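Virulent strain associated lipoprotein (Borreliella spielmanii A14S, PDB 6FZZ) probably acts at the spirochaete surface as a pFam54-family outer-membrane lipoprotein and may bind glutathione, as its Borrelia burgdorferi relative BBE31 does. Local coordinates at residues D46-L51 against D90-F95; R77-G82 against T111-E116; L84-A89 against T161-L166. All blocks are in the same frame, centred on the assembly; numbering follows the deposited sequence.

Interaction 1 of 3, residues D46-L51 against D90-F95; sequences DQYGIL and DELKRF
Tyr48, Gly49 and Ile50 press against one side of the helix that carries Leu92 and Lys93, and the backbones come nearest at Gly49 and Lys93. The CA atoms of these two residues are 4.7 Å apart, a separation suited to a residue without a side chain, since a CB on Gly49 would point at the helix and crowd Lys93 CB. Gly49 adopts a left-handed conformation (phi 70°), like Gln47 and Tyr48 before it, and its carbonyl O lies 3.8 Å from Lys93 CG.

Beside this backbone contact, Leu92 is the central apolar residue. Its CD1 branch touches Tyr48 CB at 3.8 Å, the two side chains running alongside each other in the same direction. Ile50, also on the loop side, crosses Leu92 at a slant, its CD1 4.2 Å from Leu92 CB. The outer part of the Tyr48 ring turns away from this helix: with CG anti to the carbonyl carbon (chi1 -54°), it heads for Tyr81, which it meets edge-to-face, and its OH bonds to Lys39 O.

The arrangement illustrates how an all-helical domain holds a long irregular connection. The loop following helix 15-41 is tightly folded here, Ile50 being the centre of an inverse gamma turn, and it rests on helix 89-102 by van der Waals contact, with no hydrogen bond between the two segments.

Toward solvent the fit is looser. Lys93 contributes its CB and CG, then bends at chi3, and its amino end leads away from the loop. Asp46 OD2 stays 6.4 Å from Lys93 NZ, too far for a salt bridge, although the opposite charges may still attract weakly.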
loop_
_atom_site.group_PDB
_atom_site.type_symbol
_atom_site.label_atom_id
_atom_site.label_comp_id
_atom_site.label_asym_id
_atom_site.label_seq_id
_atom_site.Cartn_x
_atom_site.Cartn_y
_atom_site.Cartn_z
ATOM N N ASP A 46 6.870 -15.713 12.405
ATOM C CA ASP A 46 6.304 -16.215 11.154
ATOM C C ASP A 46 5.833 -15.105 10.222
ATOM O O ASP A 46 5.195 -15.402 9.187
ATOM C CB ASP A 46 5.176 -17.206 11.393
ATOM C CG ASP A 46 3.970 -16.598 11.978
ATOM O OD1 ASP A 46 3.913 -15.417 12.332
ATOM O OD2 ASP A 46 3.028 -17.373 12.105
ATOM N N GLN A 47 6.037 -13.850 10.656
ATOM C CA GLN A 47 5.682 -12.683 9.851
ATOM C C GLN A 47 4.193 -12.713 9.454
ATOM O O GLN A 47 3.859 -12.525 8.269
ATOM C CB GLN A 47 6.630 -12.621 8.651
ATOM C CG GLN A 47 8.070 -12.402 9.141
ATOM C CD GLN A 47 9.121 -12.477 8.069
ATOM O OE1 GLN A 47 8.899 -12.962 6.947
ATOM N NE2 GLN A 47 10.297 -11.979 8.401
ATOM N N TYR A 48 3.348 -13.073 10.442
ATOM C CA TYR A 48 1.867 -13.095 10.317
ATOM C C TYR A 48 1.368 -14.102 9.295
ATOM O O TYR A 48 0.266 -13.922 8.781
ATOM C CB TYR A 48 1.282 -11.669 10.001
ATOM C CG TYR A 48 1.695 -10.552 10.969
ATOM C CD1 TYR A 48 1.102 -10.442 12.257
ATOM C CD2 TYR A 48 2.658 -9.603 10.636
ATOM C CE1 TYR A 48 1.460 -9.468 13.128
ATOM C CE2 TYR A 48 3.042 -8.611 11.535
ATOM C CZ TYR A 48 2.409 -8.531 12.774
ATOM O OH TYR A 48 2.768 -7.562 13.686
ATOM N N GLY A 49 2.178 -15.143 9.057
ATOM C CA GLY A 49 1.980 -16.237 8.160
ATOM C C GLY A 49 2.077 -15.824 6.673
ATOM O O GLY A 49 1.530 -16.515 5.790
ATOM N N ILE A 50 2.734 -14.696 6.404
ATOM C CA ILE A 50 2.897 -14.198 5.028
ATOM C C ILE A 50 4.076 -14.872 4.403
ATOM O O ILE A 50 5.213 -14.345 4.369
ATOM C CB ILE A 50 3.017 -12.656 4.965
ATOM C CG1 ILE A 50 1.720 -12.047 5.507
ATOM C CG2 ILE A 50 3.182 -12.201 3.524
ATOM C CD1 ILE A 50 1.797 -10.545 5.833
ATOM N N LEU A 51 3.831 -16.081 3.944
ATOM C CA LEU A 51 4.916 -16.906 3.416
ATOM C C LEU A 51 5.411 -16.326 2.087
ATOM O O LEU A 51 6.544 -16.630 1.660
ATOM C CB LEU A 51 4.473 -18.348 3.208
ATOM C CG LEU A 51 4.339 -19.339 4.398
ATOM C CD1 LEU A 51 4.000 -20.737 3.838
ATOM C CD2 LEU A 51 5.586 -19.469 5.258
ATOM N N ASP A 90 -5.174 -13.785 10.371
ATOM C CA ASP A 90 -5.826 -14.847 9.602
ATOM C C ASP A 90 -6.085 -14.461 8.119
ATOM O O ASP A 90 -5.917 -15.280 7.224
ATOM C CB ASP A 90 -7.146 -15.194 10.254
ATOM C CG ASP A 90 -8.007 -16.092 9.404
ATOM O OD1 ASP A 90 -7.713 -17.312 9.362
ATOM O OD2 ASP A 90 -8.975 -15.574 8.774
ATOM N N GLU A 91 -6.563 -13.240 7.892
ATOM C CA GLU A 91 -6.759 -12.733 6.549
ATOM C C GLU A 91 -5.441 -12.519 5.847
ATOM O O GLU A 91 -5.328 -12.829 4.656
ATOM C CB GLU A 91 -7.525 -11.432 6.585
ATOM C CG GLU A 91 -8.990 -11.599 6.951
ATOM C CD GLU A 91 -9.611 -10.253 7.174
ATOM O OE1 GLU A 91 -9.074 -9.523 8.055
ATOM O OE2 GLU A 91 -10.543 -9.900 6.417
ATOM N N LEU A 92 -4.436 -12.009 6.573
ATOM C CA LEU A 92 -3.076 -11.884 6.035
ATOM C C LEU A 92 -2.536 -13.214 5.512
ATOM O O LEU A 92 -1.973 -13.288 4.410
ATOM C CB LEU A 92 -2.105 -11.306 7.094
ATOM C CG LEU A 92 -2.315 -9.847 7.487
ATOM C CD1 LEU A 92 -1.406 -9.412 8.628
ATOM C CD2 LEU A 92 -2.110 -8.930 6.311
ATOM N N LYS A 93 -2.675 -14.278 6.311
ATOM C CA LYS A 93 -2.106 -15.570 5.930
ATOM C C LYS A 93 -2.907 -16.097 4.729
ATOM O O LYS A 93 -2.370 -16.644 3.805
ATOM C CB LYS A 93 -2.179 -16.575 7.125
ATOM C CG LYS A 93 -1.882 -18.021 6.684
ATOM C CD LYS A 93 -2.441 -19.094 7.622
ATOM C CE LYS A 93 -2.194 -18.788 9.088
ATOM N NZ LYS A 93 -2.369 -20.008 9.933
ATOM N N ARG A 94 -4.212 -15.941 4.760
ATOM C CA ARG A 94 -5.041 -16.418 3.668
ATOM C C ARG A 94 -4.768 -15.642 2.381
ATOM O O ARG A 94 -4.706 -16.232 1.334
ATOM C CB ARG A 94 -6.512 -16.308 4.057
ATOM C CG ARG A 94 -7.525 -16.599 2.977
ATOM C CD ARG A 94 -7.308 -17.849 2.139
ATOM N NE ARG A 94 -7.225 -19.085 2.913
ATOM C CZ ARG A 94 -7.106 -20.296 2.367
ATOM N NH1 ARG A 94 -7.055 -20.439 1.045
ATOM N NH2 ARG A 94 -7.037 -21.371 3.142
ATOM N N PHE A 95 -4.622 -14.320 2.470
ATOM C CA PHE A 95 -4.240 -13.557 1.306
ATOM C C PHE A 95 -2.968 -14.111 0.669
ATOM O O PHE A 95 -2.868 -14.299 -0.546
ATOM C CB PHE A 95 -4.032 -12.080 1.670
ATOM C CG PHE A 95 -3.741 -11.193 0.477
ATOM C CD1 PHE A 95 -4.753 -10.838 -0.415
ATOM C CD2 PHE A 95 -2.451 -10.719 0.248
ATOM C CE1 PHE A 95 -4.443 -10.030 -1.518
ATOM C CE2 PHE A 95 -2.166 -9.905 -0.834
ATOM C CZ PHE A 95 -3.158 -9.543 -1.680
#

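Interaction 2 of 3, residues R77-G82 against T111-E116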
loop_
_atom_site.group_PDB
_atom_site.type_symbol
_atom_site.label_atom_id
_atom_site.label_comp_id
_atom_site.label_asym_id
_atom_site.label_seq_id
_atom_site.Cartn_x
_atom_site.Cartn_y
_atom_site.Cartn_z
ATOM N N ARG A 77 8.317 -5.088 4.074
ATOM C CA ARG A 77 7.284 -5.682 4.943
ATOM C C ARG A 77 6.347 -4.667 5.594
ATOM O O ARG A 77 5.127 -4.870 5.643
ATOM C CB ARG A 77 7.902 -6.566 6.020
ATOM C CG ARG A 77 8.546 -7.769 5.426
ATOM C CD ARG A 77 8.749 -8.907 6.442
ATOM N NE ARG A 77 9.522 -8.582 7.688
ATOM C CZ ARG A 77 10.838 -8.674 7.828
ATOM N NH1 ARG A 77 11.609 -8.917 6.799
ATOM N NH2 ARG A 77 11.401 -8.455 9.004
ATOM N N LYS A 78 6.919 -3.621 6.153
ATOM C CA LYS A 78 6.149 -2.533 6.729
ATOM C C LYS A 78 5.168 -1.947 5.706
ATOM O O LYS A 78 4.039 -1.719 6.046
ATOM C CB LYS A 78 7.113 -1.443 7.223
ATOM C CG LYS A 78 6.480 -0.213 7.830
ATOM C CD LYS A 78 7.474 0.933 8.076
ATOM C CE LYS A 78 7.687 1.775 6.823
ATOM N NZ LYS A 78 6.438 2.423 6.305
ATOM N N LEU A 79 5.596 -1.741 4.451
ATOM C CA LEU A 79 4.696 -1.209 3.405
ATOM C C LEU A 79 3.605 -2.242 3.114
ATOM O O LEU A 79 2.455 -1.879 2.788
ATOM C CB LEU A 79 5.462 -0.853 2.177
ATOM C CG LEU A 79 6.437 0.353 2.349
ATOM C CD1 LEU A 79 7.310 0.538 1.137
ATOM C CD2 LEU A 79 5.703 1.692 2.606
ATOM N N THR A 80 3.958 -3.523 3.233
ATOM C CA THR A 80 2.982 -4.616 3.094
ATOM C C THR A 80 1.864 -4.557 4.156
ATOM O O THR A 80 0.683 -4.668 3.840
ATOM C CB THR A 80 3.677 -6.016 3.076
ATOM O OG1 THR A 80 4.613 -6.103 1.983
ATOM C CG2 THR A 80 2.624 -7.107 2.880
ATOM N N TYR A 81 2.262 -4.382 5.425
ATOM C CA TYR A 81 1.325 -4.246 6.544
ATOM C C TYR A 81 0.429 -2.996 6.325
ATOM O O TYR A 81 -0.752 -2.976 6.696
ATOM C CB TYR A 81 2.113 -4.146 7.860
ATOM C CG TYR A 81 3.038 -5.339 8.079
ATOM C CD1 TYR A 81 2.658 -6.605 7.641
ATOM C CD2 TYR A 81 4.234 -5.222 8.767
ATOM C CE1 TYR A 81 3.467 -7.684 7.834
ATOM C CE2 TYR A 81 5.060 -6.315 8.980
ATOM C CZ TYR A 81 4.671 -7.536 8.499
ATOM O OH TYR A 81 5.407 -8.699 8.658
ATOM N N GLY A 82 0.995 -1.975 5.697
ATOM C CA GLY A 82 0.235 -0.780 5.369
ATOM C C GLY A 82 -0.878 -0.997 4.332
ATOM O O GLY A 82 -2.007 -0.587 4.552
ATOM N N THR A 111 3.858 -4.508 -6.972
ATOM C CA THR A 111 3.022 -3.443 -7.472
ATOM C C THR A 111 2.359 -2.713 -6.298
ATOM O O THR A 111 2.390 -1.480 -6.271
ATOM C CB THR A 111 1.987 -3.919 -8.547
ATOM O OG1 THR A 111 2.650 -4.563 -9.612
ATOM C CG2 THR A 111 1.280 -2.736 -9.162
ATOM N N SER A 112 1.837 -3.479 -5.329
ATOM C CA SER A 112 1.085 -2.988 -4.184
ATOM C C SER A 112 1.994 -2.189 -3.290
ATOM O O SER A 112 1.633 -1.104 -2.817
ATOM C CB SER A 112 0.551 -4.202 -3.305
ATOM O OG SER A 112 -0.233 -4.935 -4.117
ATOM N N ILE A 113 3.187 -2.719 -3.055
ATOM C CA ILE A 113 4.125 -2.102 -2.154
ATOM C C ILE A 113 4.736 -0.847 -2.785
ATOM O O ILE A 113 5.116 0.066 -2.080
ATOM C CB ILE A 113 5.160 -3.167 -1.678
ATOM C CG1 ILE A 113 4.652 -3.871 -0.431
ATOM C CG2 ILE A 113 6.532 -2.622 -1.511
ATOM C CD1 ILE A 113 3.479 -4.800 -0.713
ATOM N N THR A 114 4.832 -0.779 -4.114
ATOM C CA THR A 114 5.278 0.415 -4.757
ATOM C C THR A 114 4.235 1.541 -4.564
ATOM O O THR A 114 4.585 2.690 -4.226
ATOM C CB THR A 114 5.572 0.157 -6.263
ATOM O OG1 THR A 114 6.576 -0.827 -6.369
ATOM C CG2 THR A 114 6.024 1.436 -7.031
ATOM N N LEU A 115 2.962 1.201 -4.738
ATOM C CA LEU A 115 1.880 2.138 -4.527
ATOM C C LEU A 115 1.957 2.666 -3.052
ATOM O O LEU A 115 2.015 3.871 -2.799
ATOM C CB LEU A 115 0.526 1.466 -4.849
ATOM C CG LEU A 115 -0.712 2.371 -4.692
ATOM C CD1 LEU A 115 -1.945 1.709 -5.290
ATOM C CD2 LEU A 115 -1.008 2.674 -3.228
ATOM N N GLU A 116 2.063 1.736 -2.100
ATOM C CA GLU A 116 2.147 2.116 -0.709
ATOM C C GLU A 116 3.355 2.978 -0.430
ATOM O O GLU A 116 3.275 3.966 0.327
ATOM C CB GLU A 116 2.116 0.921 0.189
ATOM C CG GLU A 116 1.957 1.329 1.635
ATOM C CD GLU A 116 0.519 1.595 2.033
ATOM O OE1 GLU A 116 -0.429 1.284 1.264
ATOM O OE2 GLU A 116 0.343 2.053 3.167
#
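Leu79 lies in the angle between Ile113 and Glu116, residues one helical turn apart on the opposing helix. Its CD1 branch reaches the backbone O of Ile113 at 3.9 Å, while CD2 sits 3.9 Å from Glu116 CG, each pair of side chains meeting at a slant. The longer branch of Ile113 runs by Leu79 CB and on to Thr80, where CD1 comes to 3.2 Å from Thr80 OG1. That hydroxyl is engaged by Tyr76 O in its own helix, and Ile113 packs beside it as an apolar neighbour.

Glu116 is the polar member of the trio. Its CG stands anti to the backbone N (chi1 -170°) and touches Leu79 O at 3.4 Å, after which the bend at chi2 lays the carboxylate beside Gly82, with OE2 3.5 Å from Gly82 C. OE2 is paired with Lys155 NZ, which also bonds Gly82 O, so one lysine ties together both sides of the contact. A tetraethylene glycol molecule, probably from the crystallisation liquor, lies about 3 Å from the Glu116 side chain.

The axes of segments 77-82 and 111-116 approach to 8.8 Å, their directions 87° apart: near-perpendicular helix-helix packing at the heart of the all-helical pFam54 fold.

Interaction 3 of 3, residues L84-A89 against T161-L166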
loop_
_atom_site.group_PDB
_atom_site.type_symbol
_atom_site.label_atom_id
_atom_site.label_comp_id
_atom_site.label_asym_id
_atom_site.label_seq_id
_atom_site.Cartn_x
_atom_site.Cartn_y
_atom_site.Cartn_z
ATOM N N LEU A 84 -2.065 -3.822 3.335
ATOM C CA LEU A 84 -3.019 -4.855 3.820
ATOM C C LEU A 84 -3.610 -4.481 5.181
ATOM O O LEU A 84 -3.953 -5.334 5.989
ATOM C CB LEU A 84 -2.314 -6.198 3.891
ATOM C CG LEU A 84 -1.694 -6.737 2.575
ATOM C CD1 LEU A 84 -1.123 -8.128 2.826
ATOM C CD2 LEU A 84 -2.772 -6.782 1.475
ATOM N N ASN A 85 -3.692 -3.201 5.465
ATOM C CA ASN A 85 -3.944 -2.806 6.851
ATOM C C ASN A 85 -5.363 -3.081 7.363
ATOM O O ASN A 85 -5.621 -3.099 8.568
ATOM C CB ASN A 85 -3.508 -1.382 7.076
ATOM C CG ASN A 85 -4.479 -0.362 6.530
ATOM O OD1 ASN A 85 -5.045 -0.507 5.438
ATOM N ND2 ASN A 85 -4.661 0.703 7.298
ATOM N N ASP A 86 -6.291 -3.371 6.472
ATOM C CA ASP A 86 -7.590 -3.717 6.983
ATOM C C ASP A 86 -7.724 -5.230 7.198
ATOM O O ASP A 86 -8.848 -5.689 7.355
ATOM C CB ASP A 86 -8.652 -3.159 6.017
ATOM C CG ASP A 86 -10.064 -3.067 6.640
ATOM O OD1 ASP A 86 -10.233 -3.143 7.901
ATOM O OD2 ASP A 86 -11.013 -2.952 5.810
ATOM N N MET A 87 -6.615 -6.002 7.183
ATOM C CA MET A 87 -6.670 -7.477 7.426
ATOM C C MET A 87 -6.154 -7.905 8.792
ATOM O O MET A 87 -5.194 -7.345 9.272
ATOM C CB MET A 87 -5.838 -8.215 6.407
ATOM C CG MET A 87 -6.359 -8.059 5.005
ATOM S SD MET A 87 -5.413 -9.030 3.832
ATOM C CE MET A 87 -6.099 -8.512 2.259
ATOM N N ASN A 88 -6.747 -8.929 9.410
ATOM C CA ASN A 88 -6.103 -9.519 10.603
ATOM C C ASN A 88 -5.120 -10.610 10.205
ATOM O O ASN A 88 -5.031 -10.947 8.998
ATOM C CB ASN A 88 -7.120 -10.072 11.581
ATOM C CG ASN A 88 -7.882 -11.219 11.007
ATOM O OD1 ASN A 88 -7.306 -12.218 10.575
ATOM N ND2 ASN A 88 -9.178 -11.053 10.927
ATOM N N ALA A 89 -4.413 -11.166 11.212
ATOM C CA ALA A 89 -3.398 -12.211 11.014
ATOM C C ALA A 89 -3.919 -13.377 10.154
ATOM O O ALA A 89 -3.198 -13.830 9.273
ATOM C CB ALA A 89 -2.831 -12.710 12.349
ATOM N N THR A 161 -9.986 -3.930 -3.046
ATOM C CA THR A 161 -9.851 -4.999 -4.043
ATOM C C THR A 161 -9.343 -6.272 -3.368
ATOM O O THR A 161 -9.854 -7.335 -3.632
ATOM C CB THR A 161 -8.941 -4.548 -5.211
ATOM O OG1 THR A 161 -9.531 -3.369 -5.788
ATOM C CG2 THR A 161 -8.793 -5.634 -6.318
ATOM N N PHE A 162 -8.357 -6.137 -2.495
ATOM C CA PHE A 162 -7.779 -7.296 -1.789
ATOM C C PHE A 162 -8.762 -7.912 -0.780
ATOM O O PHE A 162 -8.847 -9.156 -0.658
ATOM C CB PHE A 162 -6.520 -6.909 -1.106
ATOM C CG PHE A 162 -5.372 -6.620 -2.032
ATOM C CD1 PHE A 162 -5.360 -7.044 -3.366
ATOM C CD2 PHE A 162 -4.287 -5.938 -1.539
ATOM C CE1 PHE A 162 -4.231 -6.799 -4.184
ATOM C CE2 PHE A 162 -3.189 -5.665 -2.326
ATOM C CZ PHE A 162 -3.161 -6.090 -3.661
ATOM N N LYS A 163 -9.522 -7.063 -0.096
ATOM C CA LYS A 163 -10.590 -7.591 0.808
ATOM C C LYS A 163 -11.663 -8.359 0.068
ATOM O O LYS A 163 -12.043 -9.451 0.488
ATOM C CB LYS A 163 -11.171 -6.490 1.675
ATOM C CG LYS A 163 -10.117 -5.886 2.599
ATOM C CD LYS A 163 -10.022 -6.672 3.885
ATOM C CE LYS A 163 -11.345 -6.629 4.648
ATOM N NZ LYS A 163 -11.101 -6.879 6.081
ATOM N N GLN A 164 -12.111 -7.840 -1.075
ATOM C CA GLN A 164 -13.052 -8.568 -1.907
ATOM C C GLN A 164 -12.486 -9.901 -2.446
ATOM O O GLN A 164 -13.181 -10.913 -2.512
ATOM C CB GLN A 164 -13.492 -7.685 -3.067
ATOM C CG GLN A 164 -14.546 -8.285 -3.968
ATOM C CD GLN A 164 -15.903 -8.345 -3.247
ATOM O OE1 GLN A 164 -16.329 -7.358 -2.645
ATOM N NE2 GLN A 164 -16.552 -9.495 -3.278
ATOM N N LEU A 165 -11.232 -9.911 -2.854
ATOM C CA LEU A 165 -10.632 -11.167 -3.264
ATOM C C LEU A 165 -10.829 -12.194 -2.194
ATOM O O LEU A 165 -11.163 -13.369 -2.490
ATOM C CB LEU A 165 -9.138 -11.006 -3.562
ATOM C CG LEU A 165 -8.393 -12.311 -3.911
ATOM C CD1 LEU A 165 -8.968 -13.004 -5.129
ATOM C CD2 LEU A 165 -6.870 -12.057 -4.057
ATOM N N LEU A 166 -10.537 -11.832 -0.953
ATOM C CA LEU A 166 -10.691 -12.832 0.141
ATOM C C LEU A 166 -12.143 -13.353 0.230
ATOM O O LEU A 166 -12.367 -14.533 0.434
ATOM C CB LEU A 166 -10.320 -12.258 1.498
ATOM C CG LEU A 166 -8.855 -11.893 1.647
ATOM C CD1 LEU A 166 -8.725 -11.225 2.998
ATOM C CD2 LEU A 166 -8.024 -13.152 1.564
#
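Met87 and Leu166 reach toward each other tip to tip, and around the methionine methyl the apolar centre of the contact gathers. Met87 CE lies 3.8 Å from Leu166 CD1 and equally 3.8 Å from Phe162 CB. The chain of Met87 is extended beyond CG, which carries this methyl from the loop across to the helix. Farther along Phe162, at the ring itself, Leu84 crosses at about a right angle, its CD2 3.5 Å from Phe162 CD2.

Outward from this centre, Lys163 slides past Met87 in the opposite direction, its aliphatic CD 4.1 Å from Met87 CG. Bends at chi2 and chi3 fold the lysine back so that NZ faces the type I turn formed by Leu84 to Met87. There it donates a 2.8 Å hydrogen bond to Asp86 O, from a position tilted 34° out of the carbonyl plane. Asp86 OD2 is 3.9 Å from Lys163 NZ, a long salt bridge; Glu91 OE2 gives the same amino group a further charged partner. The one lysine thus lies against Met87 with its methylenes and meets polar partners with its amino end.

The short loop joining helices 71-83 and 89-102 is in this way fixed against helix 138-170. Leu92 and Phe95 of helix 89-102 close over Met87, while Ile190 and Ile194 of helix 180-209 back Phe162.

In the fold
Starting at the N terminus, the chain leaves helix 15-41 and enters a long loop whose segment 46-51 waits for residues 90-95, so interaction 1 closes a loop that contains helix 71-83. Before it closes, interactions 2 and 3 have both opened, on that helix and on the turn after it. Interaction 2 is completed next, on helix 105-126, and interaction 3 last, on the long helix 138-170. Every pair therefore crosses and none is nested. Direct contacts join the three: Ile50 meets Tyr81, Leu92 meets Leu84, and Ser112 meets Phe162. The loop after helix 15-41 and helices 71-83, 89-102, 105-126 and 138-170 are thereby interlocked.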